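Local coordinates for ATP phosphoribosyltransferase regulatory subunit (PDB 3OD1), which is probably required for the first step of histidine biosynthesis, working with the HisG subunit and possibly allowing histidine to feed back on ATP phosphoribosyltransferase activity, at residues W41-I46 / L129-I134; E144-M149 / V281-Y286. One frame throughout, in Å; residues are numbered along the deposited sequence.

Contact 1 of 2, residues W41-I46 / L129-I134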
ATOM      1  N   TRP B  41      10.080  12.334 -14.135  1.00 35.51           N
ATOM      2  CA  TRP B  41      11.397  11.932 -14.658  1.00 33.05           C
ATOM      3  C   TRP B  41      11.337  10.633 -15.456  1.00 34.28           C
ATOM      4  O   TRP B  41      12.372  10.044 -15.776  1.00 33.90           O
ATOM      5  CB  TRP B  41      12.410  11.780 -13.519  1.00 30.39           C
ATOM      6  CG  TRP B  41      12.774  13.055 -12.850  1.00 35.82           C
ATOM      7  CD1 TRP B  41      11.916  13.972 -12.311  1.00 32.17           C
ATOM      8  CD2 TRP B  41      14.099  13.559 -12.621  1.00 39.22           C
ATOM      9  NE1 TRP B  41      12.625  15.018 -11.769  1.00 31.41           N
ATOM     10  CE2 TRP B  41      13.966  14.785 -11.936  1.00 33.68           C
ATOM     11  CE3 TRP B  41      15.387  13.091 -12.928  1.00 36.24           C
ATOM     12  CZ2 TRP B  41      15.070  15.552 -11.550  1.00 31.25           C
ATOM     13  CZ3 TRP B  41      16.477  13.857 -12.554  1.00 35.89           C
ATOM     14  CH2 TRP B  41      16.313  15.076 -11.875  1.00 37.67           C
ATOM     15  N   GLY B  42      10.129  10.164 -15.738  1.00 33.73           N
ATOM     16  CA  GLY B  42       9.935   9.025 -16.613  1.00 34.91           C
ATOM     17  C   GLY B  42       9.932   7.655 -15.969  1.00 30.85           C
ATOM     18  O   GLY B  42       9.999   6.643 -16.667  1.00 37.71           O
ATOM     19  N   TYR B  43       9.852   7.599 -14.641  1.00 33.94           N
ATOM     20  CA  TYR B  43       9.837   6.307 -13.948  1.00 30.13           C
ATOM     21  C   TYR B  43       8.410   5.777 -13.893  1.00 33.17           C
ATOM     22  O   TYR B  43       7.456   6.557 -13.788  1.00 37.34           O
ATOM     23  CB  TYR B  43      10.462   6.423 -12.545  1.00 30.84           C
ATOM     24  CG  TYR B  43      11.962   6.622 -12.593  1.00 28.57           C
ATOM     25  CD1 TYR B  43      12.830   5.584 -12.267  1.00 30.77           C
ATOM     26  CD2 TYR B  43      12.509   7.836 -12.994  1.00 30.48           C
ATOM     27  CE1 TYR B  43      14.203   5.747 -12.330  1.00 36.06           C
ATOM     28  CE2 TYR B  43      13.894   8.010 -13.078  1.00 33.15           C
ATOM     29  CZ  TYR B  43      14.729   6.959 -12.745  1.00 33.51           C
ATOM     30  OH  TYR B  43      16.087   7.125 -12.801  1.00 33.45           O
ATOM     31  N   ASP B  44       8.252   4.463 -14.016  1.00 27.44           N
ATOM     32  CA  ASP B  44       6.919   3.845 -13.938  1.00 29.64           C
ATOM     33  C   ASP B  44       6.798   3.066 -12.638  1.00 32.06           C
ATOM     34  O   ASP B  44       7.614   2.181 -12.356  1.00 31.26           O
ATOM     35  CB  ASP B  44       6.683   2.853 -15.077  1.00 37.23           C
ATOM     36  CG  ASP B  44       6.588   3.513 -16.444  1.00 41.39           C
ATOM     37  OD1 ASP B  44       5.973   4.586 -16.583  1.00 42.88           O
ATOM     38  OD2 ASP B  44       7.104   2.918 -17.394  1.00 43.40           O
HETATM   39  N   MSE B  45       5.774   3.386 -11.856  1.00 30.71           N
HETATM   40  CA  MSE B  45       5.456   2.618 -10.650  1.00 31.99           C
HETATM   41  C   MSE B  45       5.056   1.187 -10.976  1.00 29.21           C
HETATM   42  O   MSE B  45       4.337   0.937 -11.943  1.00 31.98           O
HETATM   43  CB  MSE B  45       4.320   3.318  -9.891  1.00 28.24           C
HETATM   44  CG  MSE B  45       4.712   4.703  -9.448  1.00 40.93           C
HETATM   45 SE   MSE B  45       5.592   4.583  -7.727  0.55 50.88          SE
HETATM   46  CE  MSE B  45       3.988   3.952  -6.796  1.00 23.83           C
ATOM     47  N   ILE B  46       5.529   0.242 -10.169  1.00 28.72           N
ATOM     48  CA  ILE B  46       5.049  -1.131 -10.244  1.00 29.19           C
ATOM     49  C   ILE B  46       4.697  -1.618  -8.847  1.00 35.92           C
ATOM     50  O   ILE B  46       4.912  -0.893  -7.860  1.00 32.37           O
ATOM     51  CB  ILE B  46       6.080  -2.089 -10.910  1.00 29.64           C
ATOM     52  CG1 ILE B  46       7.488  -1.871 -10.345  1.00 29.85           C
ATOM     53  CG2 ILE B  46       6.063  -1.907 -12.422  1.00 34.76           C
ATOM     54  CD1 ILE B  46       7.690  -2.464  -8.938  1.00 28.63           C
ATOM     55  N   LEU B 129       9.997   4.078  -0.325  1.00 29.71           N
ATOM     56  CA  LEU B 129       9.705   4.578  -1.656  1.00 31.22           C
ATOM     57  C   LEU B 129      11.032   4.824  -2.391  1.00 30.38           C
ATOM     58  O   LEU B 129      12.019   5.247  -1.790  1.00 32.26           O
ATOM     59  CB  LEU B 129       8.842   5.842  -1.517  1.00 31.34           C
ATOM     60  CG  LEU B 129       8.512   6.823  -2.629  1.00 39.24           C
ATOM     61  CD1 LEU B 129       7.368   7.721  -2.146  1.00 38.86           C
ATOM     62  CD2 LEU B 129       9.734   7.672  -2.971  1.00 43.06           C
ATOM     63  N   GLY B 130      11.080   4.517  -3.679  1.00 31.09           N
ATOM     64  CA  GLY B 130      12.322   4.682  -4.409  1.00 27.16           C
ATOM     65  C   GLY B 130      12.199   4.315  -5.871  1.00 33.52           C
ATOM     66  O   GLY B 130      11.087   4.121  -6.378  1.00 31.64           O
ATOM     67  N   VAL B 131      13.354   4.214  -6.531  1.00 29.62           N
ATOM     68  CA  VAL B 131      13.446   3.943  -7.967  1.00 28.11           C
ATOM     69  C   VAL B 131      14.608   3.011  -8.253  1.00 33.93           C
ATOM     70  O   VAL B 131      15.573   2.939  -7.471  1.00 29.25           O
ATOM     71  CB  VAL B 131      13.712   5.239  -8.777  1.00 29.92           C
ATOM     72  CG1 VAL B 131      12.660   6.302  -8.478  1.00 27.53           C
ATOM     73  CG2 VAL B 131      15.117   5.792  -8.476  1.00 30.36           C
ATOM     74  N   GLU B 132      14.514   2.303  -9.379  1.00 30.40           N
ATOM     75  CA  GLU B 132      15.630   1.534  -9.924  1.00 34.11           C
ATOM     76  C   GLU B 132      15.804   1.992 -11.366  1.00 33.86           C
ATOM     77  O   GLU B 132      14.821   2.123 -12.105  1.00 29.91           O
ATOM     78  CB  GLU B 132      15.320   0.029  -9.916  1.00 26.79           C
ATOM     79  CG  GLU B 132      14.779  -0.490  -8.595  1.00 30.59           C
ATOM     80  CD  GLU B 132      15.784  -0.378  -7.462  1.00 37.90           C
ATOM     81  OE1 GLU B 132      16.985  -0.150  -7.731  1.00 32.71           O
ATOM     82  OE2 GLU B 132      15.368  -0.520  -6.293  1.00 33.52           O
ATOM     83  N   LEU B 133      17.042   2.255 -11.755  1.00 29.93           N
ATOM     84  CA  LEU B 133      17.365   2.601 -13.127  1.00 27.99           C
ATOM     85  C   LEU B 133      18.330   1.527 -13.615  1.00 32.26           C
ATOM     86  O   LEU B 133      19.473   1.450 -13.173  1.00 31.78           O
ATOM     87  CB  LEU B 133      17.982   3.998 -13.208  1.00 29.33           C
ATOM     88  CG  LEU B 133      18.831   4.355 -14.440  1.00 38.71           C
ATOM     89  CD1 LEU B 133      18.090   4.090 -15.738  1.00 34.44           C
ATOM     90  CD2 LEU B 133      19.271   5.812 -14.372  1.00 41.43           C
ATOM     91  N   ILE B 134      17.844   0.663 -14.494  1.00 34.54           N
ATOM     92  CA  ILE B 134      18.543  -0.582 -14.782  1.00 33.44           C
ATOM     93  C   ILE B 134      19.022  -0.632 -16.220  1.00 32.43           C
ATOM     94  O   ILE B 134      18.262  -0.370 -17.142  1.00 36.85           O
ATOM     95  CB  ILE B 134      17.643  -1.798 -14.531  1.00 31.28           C
ATOM     96  CG1 ILE B 134      17.179  -1.822 -13.072  1.00 35.01           C
ATOM     97  CG2 ILE B 134      18.391  -3.093 -14.873  1.00 26.31           C
ATOM     98  CD1 ILE B 134      15.909  -2.625 -12.877  1.00 35.31           C
TER

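Contact 2 of 2, residues E144-M149 / V281-Y286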
ATOM      1  N   GLU B 144      21.729  11.171 -12.374  1.00 33.48           N
ATOM      2  CA  GLU B 144      20.265  11.214 -12.458  1.00 32.92           C
ATOM      3  C   GLU B 144      19.569  10.715 -11.189  1.00 34.20           C
ATOM      4  O   GLU B 144      18.699  11.395 -10.660  1.00 32.16           O
ATOM      5  CB  GLU B 144      19.753  10.429 -13.671  1.00 31.60           C
ATOM      6  CG  GLU B 144      18.215  10.376 -13.776  1.00 35.61           C
ATOM      7  CD  GLU B 144      17.725   9.439 -14.880  1.00 41.51           C
ATOM      8  OE1 GLU B 144      18.484   9.184 -15.845  1.00 41.09           O
ATOM      9  OE2 GLU B 144      16.589   8.934 -14.773  1.00 36.15           O
ATOM     10  N   VAL B 145      19.922   9.531 -10.701  1.00 29.98           N
ATOM     11  CA  VAL B 145      19.210   9.018  -9.527  1.00 35.24           C
ATOM     12  C   VAL B 145      19.454   9.877  -8.284  1.00 32.17           C
ATOM     13  O   VAL B 145      18.575  10.006  -7.445  1.00 30.50           O
ATOM     14  CB  VAL B 145      19.511   7.525  -9.230  1.00 35.00           C
ATOM     15  CG1 VAL B 145      19.096   6.652 -10.413  1.00 29.88           C
ATOM     16  CG2 VAL B 145      20.977   7.327  -8.891  1.00 38.36           C
ATOM     17  N   ILE B 146      20.640  10.467  -8.162  1.00 30.65           N
ATOM     18  CA  ILE B 146      20.919  11.316  -7.007  1.00 32.40           C
ATOM     19  C   ILE B 146      20.169  12.639  -7.136  1.00 34.29           C
ATOM     20  O   ILE B 146      19.557  13.102  -6.175  1.00 34.79           O
ATOM     21  CB  ILE B 146      22.436  11.568  -6.824  1.00 31.04           C
ATOM     22  CG1 ILE B 146      23.151  10.266  -6.414  1.00 24.80           C
ATOM     23  CG2 ILE B 146      22.662  12.662  -5.802  1.00 27.43           C
ATOM     24  CD1 ILE B 146      24.690  10.380  -6.373  1.00 34.86           C
ATOM     25  N   ALA B 147      20.204  13.222  -8.335  1.00 33.87           N
ATOM     26  CA  ALA B 147      19.501  14.466  -8.627  1.00 39.23           C
ATOM     27  C   ALA B 147      17.989  14.326  -8.478  1.00 35.50           C
ATOM     28  O   ALA B 147      17.322  15.247  -8.017  1.00 33.21           O
ATOM     29  CB  ALA B 147      19.866  14.973 -10.027  1.00 37.72           C
ATOM     30  N   LEU B 148      17.446  13.185  -8.885  1.00 33.84           N
ATOM     31  CA  LEU B 148      16.030  12.910  -8.691  1.00 33.05           C
ATOM     32  C   LEU B 148      15.709  12.812  -7.198  1.00 34.14           C
ATOM     33  O   LEU B 148      14.757  13.424  -6.726  1.00 35.06           O
ATOM     34  CB  LEU B 148      15.624  11.630  -9.420  1.00 34.63           C
ATOM     35  CG  LEU B 148      14.213  11.077  -9.172  1.00 36.15           C
ATOM     36  CD1 LEU B 148      13.148  12.154  -9.395  1.00 30.01           C
ATOM     37  CD2 LEU B 148      13.973   9.871 -10.075  1.00 30.31           C
HETATM   38  N   MSE B 149      16.519  12.070  -6.451  1.00 34.44           N
HETATM   39  CA  MSE B 149      16.293  11.955  -5.014  1.00 34.57           C
HETATM   40  C   MSE B 149      16.245  13.330  -4.352  1.00 33.09           C
HETATM   41  O   MSE B 149      15.381  13.600  -3.499  1.00 33.54           O
HETATM   42  CB  MSE B 149      17.387  11.116  -4.355  1.00 31.54           C
HETATM   43  CG  MSE B 149      16.973  10.607  -2.965  1.00 34.67           C
HETATM   44 SE   MSE B 149      18.314   9.467  -2.115  0.73 40.87          SE
HETATM   45  CE  MSE B 149      19.734  10.761  -1.854  1.00 27.77           C
ATOM     46  N   VAL B 281      29.595   3.572  -6.910  1.00 37.31           N
ATOM     47  CA  VAL B 281      29.060   4.766  -6.265  1.00 36.75           C
ATOM     48  C   VAL B 281      28.007   4.373  -5.245  1.00 37.44           C
ATOM     49  O   VAL B 281      27.118   3.583  -5.551  1.00 34.03           O
ATOM     50  CB  VAL B 281      28.416   5.701  -7.291  1.00 37.28           C
ATOM     51  CG1 VAL B 281      27.793   6.908  -6.603  1.00 36.88           C
ATOM     52  CG2 VAL B 281      29.439   6.132  -8.332  1.00 42.58           C
ATOM     53  N   VAL B 282      28.133   4.913  -4.035  1.00 34.03           N
ATOM     54  CA  VAL B 282      27.141   4.739  -2.978  1.00 32.76           C
ATOM     55  C   VAL B 282      26.853   6.099  -2.355  1.00 37.16           C
ATOM     56  O   VAL B 282      27.703   6.992  -2.386  1.00 39.97           O
ATOM     57  CB  VAL B 282      27.613   3.751  -1.874  1.00 36.96           C
ATOM     58  CG1 VAL B 282      27.594   2.334  -2.399  1.00 30.14           C
ATOM     59  CG2 VAL B 282      29.017   4.120  -1.362  1.00 38.80           C
ATOM     60  N   PHE B 283      25.648   6.256  -1.814  1.00 33.14           N
ATOM     61  CA  PHE B 283      25.252   7.514  -1.202  1.00 30.83           C
ATOM     62  C   PHE B 283      24.187   7.330  -0.131  1.00 33.91           C
ATOM     63  O   PHE B 283      23.473   6.325  -0.105  1.00 33.51           O
ATOM     64  CB  PHE B 283      24.783   8.529  -2.252  1.00 32.32           C
ATOM     65  CG  PHE B 283      23.697   8.024  -3.157  1.00 32.67           C
ATOM     66  CD1 PHE B 283      22.361   8.216  -2.835  1.00 35.76           C
ATOM     67  CD2 PHE B 283      24.008   7.384  -4.352  1.00 36.19           C
ATOM     68  CE1 PHE B 283      21.348   7.759  -3.673  1.00 32.77           C
ATOM     69  CE2 PHE B 283      22.994   6.923  -5.197  1.00 28.29           C
ATOM     70  CZ  PHE B 283      21.668   7.104  -4.851  1.00 28.36           C
ATOM     71  N   GLU B 284      24.095   8.310   0.757  1.00 36.06           N
ATOM     72  CA  GLU B 284      23.023   8.330   1.738  1.00 41.48           C
ATOM     73  C   GLU B 284      22.657   9.759   2.080  1.00 40.37           C
ATOM     74  O   GLU B 284      23.511  10.650   2.045  1.00 35.50           O
ATOM     75  CB  GLU B 284      23.407   7.536   2.986  1.00 42.49           C
ATOM     76  CG  GLU B 284      24.583   8.097   3.723  1.00 46.38           C
ATOM     77  CD  GLU B 284      24.964   7.251   4.922  1.00 46.93           C
ATOM     78  OE1 GLU B 284      24.453   6.113   5.050  1.00 43.82           O
ATOM     79  OE2 GLU B 284      25.773   7.736   5.731  1.00 43.91           O
ATOM     80  N   GLY B 285      21.381   9.978   2.398  1.00 34.29           N
ATOM     81  CA  GLY B 285      20.884  11.313   2.650  1.00 32.27           C
ATOM     82  C   GLY B 285      20.547  11.504   4.111  1.00 35.21           C
ATOM     83  O   GLY B 285      20.041  10.585   4.758  1.00 35.91           O
ATOM     84  N   TYR B 286      20.840  12.700   4.619  1.00 33.25           N
ATOM     85  CA  TYR B 286      20.575  13.081   6.005  1.00 34.47           C
ATOM     86  C   TYR B 286      19.819  14.402   6.020  1.00 34.77           C
ATOM     87  O   TYR B 286      20.138  15.305   5.253  1.00 39.96           O
ATOM     88  CB  TYR B 286      21.894  13.286   6.768  1.00 35.83           C
ATOM     89  CG  TYR B 286      22.666  12.006   7.037  1.00 42.53           C
ATOM     90  CD1 TYR B 286      22.410  11.254   8.180  1.00 35.08           C
ATOM     91  CD2 TYR B 286      23.650  11.559   6.159  1.00 42.62           C
ATOM     92  CE1 TYR B 286      23.089  10.088   8.434  1.00 49.08           C
ATOM     93  CE2 TYR B 286      24.347  10.383   6.407  1.00 47.44           C
ATOM     94  CZ  TYR B 286      24.059   9.653   7.553  1.00 55.81           C
ATOM     95  OH  TYR B 286      24.727   8.481   7.844  1.00 59.89           O
TER

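Contact 1 of 2, residues W41-I46 / L129-I134
The phenol ring of Tyr-43 lies across Val-131, the two side chains running at about a right angle, and its hydroxyl end carries on to Leu-133. Val-131 meets one side of the ring: its CB stands 3.6 Å from Tyr-43 CD1 and equally near CE1, while its CG1 methyl sits over the face, 4.3 Å from the ring centroid and 27° off the normal, a CH-pi contact. That methyl owes its place to the first torsion of Val-131 (chi1 -55°), which turns CG1 anti to the carbonyl carbon. At the ring edge, near its plane, Tyr-43 CE1 approaches the backbone O of Glu-132 at 3.7 Å. Leu-133 also comes to the edge, with CB 3.7 Å and CD2 3.8 Å from Tyr-43 OH, again crossing almost perpendicularly.

No hydrogen bond joins the segments; their backbones cannot pair, since strand 104-113 lies between them and bonds to both. The contact is side-chain packing on one side of the main sheet of the domain that resembles class-II aminoacyl-tRNA synthetases. A tyrosine suits this position: its length spans the intervening strand along that side of the sheet, its flat face accepts a branched valine, and its hydroxyl reaches Glu-144 of helix 139-155 for a hydrogen bond. A leucine here, lacking ring and hydroxyl, would probably open a gap over Val-131 and leave Glu-144 OE2 without its mate. The chemistry is therefore divided along a single buried side chain: dispersion and CH-pi packing fix the ring against the sheet, and the hydroxyl is satisfied by a carboxylate on the helix that packs there.

Contact 2 of 2, residues E144-M149 / V281-Y286
Phe-283 presents one face of its ring to Ile-146, whose CG1 lies 3.5 Å above the ring plane, displaced toward the rim. This is a close CH-pi contact, 15° off the normal, with CG1 3.6 Å from both CD2 and CE2 of Phe-283; Ile-146 CD1, 3.7 Å from Phe-283 CD2, rests against the same side. At the edge comes the selenium of Met-149, a selenomethionine, 3.8 Å from Phe-283 CE1 in a Met-aromatic arrangement. Its chain, extended through chi2, bends at chi3 (66°) to bring CE within 3.8 Å of Phe-283 CD1. Val-145 CG2 approaches Phe-283 CZ obliquely, at 4.1 Å.

The 144-149 part of helix 139-155 runs nearly parallel to strand 281-286, the local axes 10.7 Å apart and 5° from alignment, a spacing the large flat phenylalanine bridges. At Gly-285 a CB would fall 3.7 Å from Met-149 CE, bulk that glycine avoids. Val-163 of adjacent strand 162-167 and Phe-316 of strand 313-319, two strands away on the other side, also touch Phe-283. With no polar group meeting across it, the contact depends on shape and dispersion: aliphatic chains from two consecutive residues and one about a turn later fit round one buried ring in the helix-on-sheet core.

Both contacts are buried and serve the same mixed, largely antiparallel sheet, as in the class-II aminoacyl-tRNA synthetase family; their centres lie 14 Å apart. Contact 1 lays Tyr-43, just before strand 44-45 (outermost in this chain), on strand 125-134; contact 2 seats helix 139-155, the next element after that strand, on the more central strand 281-286. The helix joins them: Leu-148 packs on Trp-41 and Tyr-43, and Glu-144, which also serves contact 1, is salt-bridged to Arg-105. Neither contact has a hydrogen bond across its segments, but contact 1 ends in a hydroxyl with an outside carboxylate partner, whereas the ring of contact 2 has no polar end. Arg-359 of the second subunit lies nearby, at Trp-41.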